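Local coordinates for butyrophilin subfamily 1 member A1 (Bos taurus, PDB 4HH8), which may help secrete milk-fat droplets and inhibit activated T cells, and is represented here by two immunoglobulin-like domains, probably extracellular, at residues 159-164 / 186-191; 201-206 / 214-219. The protein carries 1 engineered substitution. All coordinates share one frame; numbering follows the deposited sequence.

Interaction 1 of 2, residues 159-164 / 186-191; sequences PQVQWQ and FTVRAS. Unlike the reference sequence in segment 159-164: Gln164 (reference Arg).
Val161 and Val188 make the tightest apolar contact between segments 159-164 and 186-191, with Val161 CG2 lying 3.5 Å from Val188 CG2. The two valines lie alongside, running in opposite senses. Val188 sends CG2 anti to its own backbone N, which carries that methyl to Val161, while the other branch of Val161, CG1, rests 3.9 Å from Ala190 CB. Pro159 continues the greasy seam: its ring carbon CG sits 4.0 Å from Val188 CB, and CD reaches Phe186 CB at 4.1 Å. Phe186 meets the proline through CB, since its ring leads off from segment 159-164.

Trp163 supplies the aromatic and polar part. With CG anti to the carbonyl carbon (chi1 -60°), the indole is carried toward segment 186-191 so that its benzo edge, at CZ2, meets Ala190 O at 3.5 Å, the oxygen lying near the ring plane. The indole N-H is used by Ser173 OG, which helps hold the ring's rotation.

The backbones stay well apart: the strand axes come no closer than 8.7 Å and their directions differ by 28°, as expected for facing sheets of an immunoglobulin sandwich, where side chains rather than main-chain bonds join the layers. Strand 160-165 is flanked by 170-171 and 201-208, with Phe171 meeting the indole ring; strand 186-194 lies between 146-155 and 175-180. Trp163 also packs on Cys150 of strand 146-155, the familiar core tryptophan beside the intersheet disulfide.

Interaction 2 of 2, residues 201-206 / 214-219; sequences NVSCAI and EKEVEV. Engineered in segment 201-206: Ala205 (natural residue Cys).
Asn201 and Glu218 cross obliquely at one end of a beta hairpin, their amide and carboxylate planes 79° apart. Glu218 sets off with CG anti to its backbone N (chi1 -173°) and then bends at chi2, folding its carboxylate over Asn201 until OE2 stands 3.2 Å from Asn201 CB. Putting an alanine at Asn201 removes the amide beside this carboxylate, which would probably be freer to turn, and also the attachment point of the N-linked glycan known at this asparagine, absent from this model.

Glu216 and Glu214 instead place CG between backbone N and carbonyl carbon and run on extended. Their CB atoms press on the neighbouring backbone, Glu214 CB lying 3.2 Å from Ile206 O. Glu214 OE1 passes the methyl of the engineered Ala205, while OE2 forms a salt bridge with Arg207. On the face that carries Cys204, Val217 turns CG1 in to 4.1 Å from Cys204 CB; the sulfur goes to its disulfide with Cys150. Val219 CG1 lies 3.7 Å from Val202 O.

Between the strands runs an antiparallel ladder of six backbone bonds, in which Val202, Cys204 and Ile206 each pair twice with Val219, Val217 and Lys215. Val219 N to Val202 O, at 2.8 Å, is nearly straight, whereas Val202 N to Val219 O is longer at 3.3 Å. The main chain thus carries the pairing: one face holds Glu216 and Glu218 beside Ser203 and Ala205, the other is apolar around the disulfide, with Val202, Ile206, Val217 and Val219, except for Lys215, whose NZ leads off to Asp133 and Gly131.

Overall arrangement
Both interactions belong to the second immunoglobulin-like domain, with centres about 10 Å apart. Interaction 1 spans the sandwich and joins the two sheets; interaction 2 pairs neighbouring strands within one sheet, out to its edge strand 213-220. Strand 160-165 connects them: it faces 186-194 across the core and lies beside 201-208, where Gln162 O and Gln164 O probably accept hydrogen bonds from Ala205 N and Ser203 N. Trp163 packs against Val202 and so enters both neighbourhoods. The chemistry follows the place: interaction 1 is mainly apolar and inward-facing, with no exposed residue among those touching, while interaction 2 adds main-chain bonding to one face packed toward the disulfide and another whose exposed glutamates reach toward solvent.

Interaction 1 of 2, residues 159-164 / 186-191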
ATOM      1  N   PRO A 159     -10.787  -0.108   1.635  1.00 26.15           N
ATOM      2  CA  PRO A 159     -10.928   0.163   3.067  1.00 26.69           C
ATOM      3  C   PRO A 159     -12.188  -0.550   3.652  1.00 26.93           C
ATOM      4  O   PRO A 159     -13.114  -0.908   2.912  1.00 27.05           O
ATOM      5  CB  PRO A 159     -11.112   1.691   3.086  1.00 25.80           C
ATOM      6  CG  PRO A 159     -11.970   1.898   1.817  1.00 24.27           C
ATOM      7  CD  PRO A 159     -11.387   0.975   0.811  1.00 26.16           C
ATOM      8  N   GLN A 160     -12.204  -0.760   4.959  1.00 26.69           N
ATOM      9  CA  GLN A 160     -13.306  -1.437   5.618  1.00 27.29           C
ATOM     10  C   GLN A 160     -14.187  -0.377   6.227  1.00 26.79           C
ATOM     11  O   GLN A 160     -13.693   0.656   6.671  1.00 27.02           O
ATOM     12  CB  GLN A 160     -12.750  -2.384   6.700  1.00 28.18           C
ATOM     13  CG  GLN A 160     -13.718  -2.833   7.861  1.00 32.34           C
ATOM     14  CD  GLN A 160     -12.964  -3.568   8.993  1.00 36.98           C
ATOM     15  OE1 GLN A 160     -12.772  -3.038  10.080  1.00 42.15           O
ATOM     16  NE2 GLN A 160     -12.493  -4.761   8.706  1.00 39.79           N
ATOM     17  N   VAL A 161     -15.492  -0.622   6.204  1.00 26.62           N
ATOM     18  CA  VAL A 161     -16.484   0.248   6.786  1.00 26.34           C
ATOM     19  C   VAL A 161     -17.043  -0.465   8.033  1.00 28.33           C
ATOM     20  O   VAL A 161     -17.334  -1.633   7.967  1.00 27.37           O
ATOM     21  CB  VAL A 161     -17.637   0.482   5.806  1.00 26.88           C
ATOM     22  CG1 VAL A 161     -18.679   1.397   6.406  1.00 25.66           C
ATOM     23  CG2 VAL A 161     -17.131   1.076   4.423  1.00 24.57           C
ATOM     24  N   GLN A 162     -17.197   0.241   9.155  1.00 29.15           N
ATOM     25  CA  GLN A 162     -17.800  -0.339  10.348  1.00 31.98           C
ATOM     26  C   GLN A 162     -18.808   0.669  10.896  1.00 32.09           C
ATOM     27  O   GLN A 162     -18.476   1.821  11.107  1.00 32.89           O
ATOM     28  CB  GLN A 162     -16.695  -0.728  11.373  1.00 32.34           C
ATOM     29  CG  GLN A 162     -17.130  -0.979  12.838  1.00 38.61           C
ATOM     30  CD  GLN A 162     -15.971  -0.714  13.887  1.00 46.30           C
ATOM     31  OE1 GLN A 162     -15.452   0.426  14.036  1.00 48.50           O
ATOM     32  NE2 GLN A 162     -15.597  -1.760  14.615  1.00 44.23           N
ATOM     33  N   TRP A 163     -20.044   0.250  11.075  1.00 32.71           N
ATOM     34  CA  TRP A 163     -21.040   1.066  11.759  1.00 34.42           C
ATOM     35  C   TRP A 163     -21.162   0.628  13.204  1.00 36.45           C
ATOM     36  O   TRP A 163     -21.184  -0.560  13.481  1.00 36.47           O
ATOM     37  CB  TRP A 163     -22.416   0.912  11.119  1.00 32.49           C
ATOM     38  CG  TRP A 163     -22.466   1.313   9.699  1.00 31.05           C
ATOM     39  CD1 TRP A 163     -22.173   0.527   8.607  1.00 30.02           C
ATOM     40  CD2 TRP A 163     -22.814   2.591   9.196  1.00 28.82           C
ATOM     41  NE1 TRP A 163     -22.341   1.239   7.459  1.00 28.61           N
ATOM     42  CE2 TRP A 163     -22.725   2.520   7.790  1.00 28.54           C
ATOM     43  CE3 TRP A 163     -23.230   3.800   9.797  1.00 29.52           C
ATOM     44  CZ2 TRP A 163     -23.053   3.592   6.968  1.00 24.24           C
ATOM     45  CZ3 TRP A 163     -23.552   4.888   8.962  1.00 27.14           C
ATOM     46  CH2 TRP A 163     -23.444   4.765   7.562  1.00 26.85           C
ATOM     47  N   GLN A 164     -21.320   1.588  14.103  1.00 39.13           N
ATOM     48  CA  GLN A 164     -21.434   1.312  15.526  1.00 42.24           C
ATOM     49  C   GLN A 164     -22.489   2.169  16.167  1.00 44.28           C
ATOM     50  O   GLN A 164     -22.624   3.337  15.804  1.00 43.69           O
ATOM     51  CB  GLN A 164     -20.107   1.624  16.205  1.00 42.34           C
ATOM     52  CG  GLN A 164     -19.216   0.455  16.396  1.00 43.79           C
ATOM     53  CD  GLN A 164     -18.046   0.833  17.260  1.00 46.56           C
ATOM     54  OE1 GLN A 164     -17.232   1.680  16.879  1.00 49.46           O
ATOM     55  NE2 GLN A 164     -17.964   0.242  18.443  1.00 45.86           N
ATOM     56  N   PHE A 186      -9.450   4.299  -3.774  1.00 29.93           N
ATOM     57  CA  PHE A 186     -10.864   4.019  -3.593  1.00 29.32           C
ATOM     58  C   PHE A 186     -11.637   5.109  -2.870  1.00 29.69           C
ATOM     59  O   PHE A 186     -11.197   5.649  -1.846  1.00 29.11           O
ATOM     60  CB  PHE A 186     -11.074   2.655  -2.927  1.00 28.62           C
ATOM     61  CG  PHE A 186     -10.481   1.537  -3.711  1.00 27.45           C
ATOM     62  CD1 PHE A 186     -11.164   1.007  -4.805  1.00 27.08           C
ATOM     63  CD2 PHE A 186      -9.223   1.054  -3.414  1.00 24.01           C
ATOM     64  CE1 PHE A 186     -10.612  -0.050  -5.566  1.00 27.79           C
ATOM     65  CE2 PHE A 186      -8.630   0.007  -4.208  1.00 26.12           C
ATOM     66  CZ  PHE A 186      -9.340  -0.542  -5.268  1.00 25.64           C
ATOM     67  N   THR A 187     -12.758   5.464  -3.499  1.00 29.24           N
ATOM     68  CA  THR A 187     -13.846   6.185  -2.864  1.00 29.47           C
ATOM     69  C   THR A 187     -14.841   5.141  -2.373  1.00 28.47           C
ATOM     70  O   THR A 187     -15.119   4.159  -3.065  1.00 28.60           O
ATOM     71  CB  THR A 187     -14.475   7.231  -3.847  1.00 29.67           C
ATOM     72  OG1 THR A 187     -13.509   8.257  -4.061  1.00 31.48           O
ATOM     73  CG2 THR A 187     -15.693   7.894  -3.276  1.00 30.38           C
ATOM     74  N   VAL A 188     -15.291   5.309  -1.131  1.00 28.12           N
ATOM     75  CA  VAL A 188     -16.143   4.318  -0.503  1.00 26.91           C
ATOM     76  C   VAL A 188     -17.487   4.935  -0.144  1.00 27.20           C
ATOM     77  O   VAL A 188     -17.535   6.000   0.427  1.00 27.10           O
ATOM     78  CB  VAL A 188     -15.453   3.660   0.767  1.00 27.33           C
ATOM     79  CG1 VAL A 188     -15.194   4.679   1.858  1.00 25.93           C
ATOM     80  CG2 VAL A 188     -16.313   2.460   1.310  1.00 23.31           C
ATOM     81  N   ARG A 189     -18.565   4.272  -0.506  1.00 27.08           N
ATOM     82  CA  ARG A 189     -19.900   4.699  -0.119  1.00 29.91           C
ATOM     83  C   ARG A 189     -20.572   3.536   0.635  1.00 28.67           C
ATOM     84  O   ARG A 189     -20.564   2.417   0.172  1.00 28.72           O
ATOM     85  CB  ARG A 189     -20.725   5.019  -1.370  1.00 30.81           C
ATOM     86  CG  ARG A 189     -20.527   6.403  -1.927  1.00 39.34           C
ATOM     87  CD  ARG A 189     -21.804   6.855  -2.704  1.00 49.03           C
ATOM     88  NE  ARG A 189     -21.479   7.736  -3.834  1.00 57.39           N
ATOM     89  CZ  ARG A 189     -22.274   7.956  -4.890  1.00 61.79           C
ATOM     90  NH1 ARG A 189     -23.476   7.374  -4.975  1.00 62.64           N
ATOM     91  NH2 ARG A 189     -21.867   8.760  -5.877  1.00 62.15           N
ATOM     92  N   ALA A 190     -21.183   3.796   1.771  1.00 28.51           N
ATOM     93  CA  ALA A 190     -21.943   2.754   2.415  1.00 27.87           C
ATOM     94  C   ALA A 190     -23.231   3.297   2.994  1.00 28.44           C
ATOM     95  O   ALA A 190     -23.240   4.376   3.558  1.00 28.26           O
ATOM     96  CB  ALA A 190     -21.111   2.108   3.486  1.00 27.02           C
ATOM     97  N   SER A 191     -24.294   2.510   2.893  1.00 29.51           N
ATOM     98  CA  SER A 191     -25.615   2.900   3.346  1.00 31.51           C
ATOM     99  C   SER A 191     -26.180   1.942   4.328  1.00 31.95           C
ATOM    100  O   SER A 191     -25.953   0.743   4.218  1.00 32.58           O
ATOM    101  CB  SER A 191     -26.603   2.985   2.198  1.00 30.60           C
ATOM    102  OG  SER A 191     -26.397   4.244   1.600  1.00 37.40           O
TER

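Interaction 2 of 2, residues 201-206 / 214-219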
ATOM      1  N   ASN A 201     -26.927   8.182  18.857  1.00 62.33           N
ATOM      2  CA  ASN A 201     -25.910   8.469  17.860  1.00 59.25           C
ATOM      3  C   ASN A 201     -25.562   7.195  17.112  1.00 56.37           C
ATOM      4  O   ASN A 201     -25.702   6.088  17.648  1.00 55.40           O
ATOM      5  CB  ASN A 201     -24.610   8.902  18.525  1.00 59.90           C
ATOM      6  CG  ASN A 201     -24.752  10.154  19.334  1.00 62.64           C
ATOM      7  OD1 ASN A 201     -25.229  11.185  18.836  1.00 64.93           O
ATOM      8  ND2 ASN A 201     -24.318  10.089  20.602  1.00 63.62           N
ATOM      9  N   VAL A 202     -25.085   7.371  15.884  1.00 52.38           N
ATOM     10  CA  VAL A 202     -24.440   6.307  15.139  1.00 48.53           C
ATOM     11  C   VAL A 202     -23.125   6.808  14.582  1.00 45.68           C
ATOM     12  O   VAL A 202     -23.050   7.934  14.082  1.00 45.05           O
ATOM     13  CB  VAL A 202     -25.285   5.865  13.963  1.00 48.79           C
ATOM     14  CG1 VAL A 202     -24.489   4.907  13.084  1.00 47.58           C
ATOM     15  CG2 VAL A 202     -26.550   5.215  14.451  1.00 48.93           C
ATOM     16  N   SER A 203     -22.101   5.967  14.630  1.00 42.06           N
ATOM     17  CA  SER A 203     -20.856   6.307  13.980  1.00 39.13           C
ATOM     18  C   SER A 203     -20.499   5.381  12.789  1.00 37.79           C
ATOM     19  O   SER A 203     -20.971   4.240  12.694  1.00 37.50           O
ATOM     20  CB  SER A 203     -19.723   6.372  14.999  1.00 38.40           C
ATOM     21  OG  SER A 203     -19.290   5.070  15.285  1.00 37.72           O
ATOM     22  N   CYS A 204     -19.659   5.900  11.895  1.00 35.34           N
ATOM     23  CA  CYS A 204     -19.183   5.186  10.740  1.00 33.62           C
ATOM     24  C   CYS A 204     -17.675   5.268  10.842  1.00 32.45           C
ATOM     25  O   CYS A 204     -17.152   6.352  11.012  1.00 33.35           O
ATOM     26  CB  CYS A 204     -19.668   5.882   9.451  1.00 33.55           C
ATOM     27  SG  CYS A 204     -18.879   5.219   7.912  1.00 35.33           S
ATOM     28  N   ALA A 205     -16.974   4.139  10.760  1.00 30.37           N
ATOM     29  CA  ALA A 205     -15.530   4.154  10.771  1.00 29.31           C
ATOM     30  C   ALA A 205     -15.049   3.593   9.470  1.00 28.62           C
ATOM     31  O   ALA A 205     -15.567   2.578   9.010  1.00 29.41           O
ATOM     32  CB  ALA A 205     -14.955   3.327  11.944  1.00 29.01           C
ATOM     33  N   ILE A 206     -14.060   4.249   8.873  1.00 26.98           N
ATOM     34  CA  ILE A 206     -13.440   3.734   7.703  1.00 25.68           C
ATOM     35  C   ILE A 206     -12.029   3.337   8.105  1.00 26.03           C
ATOM     36  O   ILE A 206     -11.281   4.167   8.602  1.00 26.31           O
ATOM     37  CB  ILE A 206     -13.325   4.817   6.547  1.00 25.25           C
ATOM     38  CG1 ILE A 206     -14.668   5.535   6.268  1.00 23.82           C
ATOM     39  CG2 ILE A 206     -12.790   4.202   5.319  1.00 21.09           C
ATOM     40  CD1 ILE A 206     -15.791   4.652   5.774  1.00 29.50           C
ATOM     41  N   GLU A 214      -7.757   4.156  11.303  1.00 32.94           N
ATOM     42  CA  GLU A 214      -9.093   4.474  10.886  1.00 31.82           C
ATOM     43  C   GLU A 214      -9.471   5.892  11.214  1.00 31.74           C
ATOM     44  O   GLU A 214      -8.822   6.533  12.065  1.00 31.43           O
ATOM     45  CB  GLU A 214     -10.095   3.534  11.555  1.00 31.23           C
ATOM     46  CG  GLU A 214     -10.235   3.713  13.049  1.00 31.43           C
ATOM     47  CD  GLU A 214     -11.001   2.549  13.694  1.00 33.99           C
ATOM     48  OE1 GLU A 214     -11.982   2.810  14.412  1.00 33.76           O
ATOM     49  OE2 GLU A 214     -10.638   1.376  13.460  1.00 33.71           O
ATOM     50  N   LYS A 215     -10.550   6.350  10.570  1.00 31.14           N
ATOM     51  CA  LYS A 215     -11.202   7.614  10.898  1.00 32.36           C
ATOM     52  C   LYS A 215     -12.657   7.341  11.054  1.00 33.53           C
ATOM     53  O   LYS A 215     -13.171   6.392  10.458  1.00 33.77           O
ATOM     54  CB  LYS A 215     -11.012   8.685   9.818  1.00 31.64           C
ATOM     55  CG  LYS A 215      -9.583   9.070   9.568  1.00 30.70           C
ATOM     56  CD  LYS A 215      -9.549  10.136   8.483  1.00 32.76           C
ATOM     57  CE  LYS A 215      -8.137  10.545   8.098  1.00 31.83           C
ATOM     58  NZ  LYS A 215      -8.219  11.705   7.164  1.00 35.30           N
ATOM     59  N   GLU A 216     -13.322   8.146  11.884  1.00 35.00           N
ATOM     60  CA  GLU A 216     -14.739   7.944  12.105  1.00 36.66           C
ATOM     61  C   GLU A 216     -15.479   9.248  12.167  1.00 37.38           C
ATOM     62  O   GLU A 216     -14.882  10.330  12.300  1.00 36.57           O
ATOM     63  CB  GLU A 216     -15.011   7.123  13.374  1.00 37.87           C
ATOM     64  CG  GLU A 216     -15.069   7.941  14.635  1.00 40.20           C
ATOM     65  CD  GLU A 216     -15.218   7.078  15.859  1.00 44.59           C
ATOM     66  OE1 GLU A 216     -14.392   6.158  16.049  1.00 49.28           O
ATOM     67  OE2 GLU A 216     -16.141   7.345  16.651  1.00 46.98           O
ATOM     68  N   VAL A 217     -16.793   9.129  12.024  1.00 38.11           N
ATOM     69  CA  VAL A 217     -17.663  10.272  12.084  1.00 39.32           C
ATOM     70  C   VAL A 217     -18.921   9.807  12.795  1.00 40.57           C
ATOM     71  O   VAL A 217     -19.418   8.703  12.567  1.00 39.52           O
ATOM     72  CB  VAL A 217     -17.949  10.873  10.674  1.00 38.34           C
ATOM     73  CG1 VAL A 217     -18.751   9.891   9.802  1.00 36.38           C
ATOM     74  CG2 VAL A 217     -18.656  12.235  10.787  1.00 38.39           C
ATOM     75  N   GLU A 218     -19.400  10.646  13.685  1.00 43.43           N
ATOM     76  CA  GLU A 218     -20.592  10.342  14.461  1.00 47.14           C
ATOM     77  C   GLU A 218     -21.700  11.260  13.978  1.00 48.35           C
ATOM     78  O   GLU A 218     -21.448  12.396  13.648  1.00 48.67           O
ATOM     79  CB  GLU A 218     -20.271  10.569  15.943  1.00 47.54           C
ATOM     80  CG  GLU A 218     -21.347  10.152  16.938  1.00 50.76           C
ATOM     81  CD  GLU A 218     -20.743   9.691  18.252  1.00 55.28           C
ATOM     82  OE1 GLU A 218     -19.554  10.013  18.504  1.00 54.69           O
ATOM     83  OE2 GLU A 218     -21.444   8.979  19.020  1.00 58.47           O
ATOM     84  N   VAL A 219     -22.918  10.760  13.883  1.00 51.13           N
ATOM     85  CA  VAL A 219     -24.047  11.631  13.598  1.00 53.68           C
ATOM     86  C   VAL A 219     -25.128  11.451  14.670  1.00 55.61           C
ATOM     87  O   VAL A 219     -24.988  10.617  15.551  1.00 56.26           O
ATOM     88  CB  VAL A 219     -24.590  11.436  12.165  1.00 53.63           C
ATOM     89  CG1 VAL A 219     -25.289  10.082  12.014  1.00 53.91           C
ATOM     90  CG2 VAL A 219     -25.513  12.587  11.780  1.00 53.99           C
TER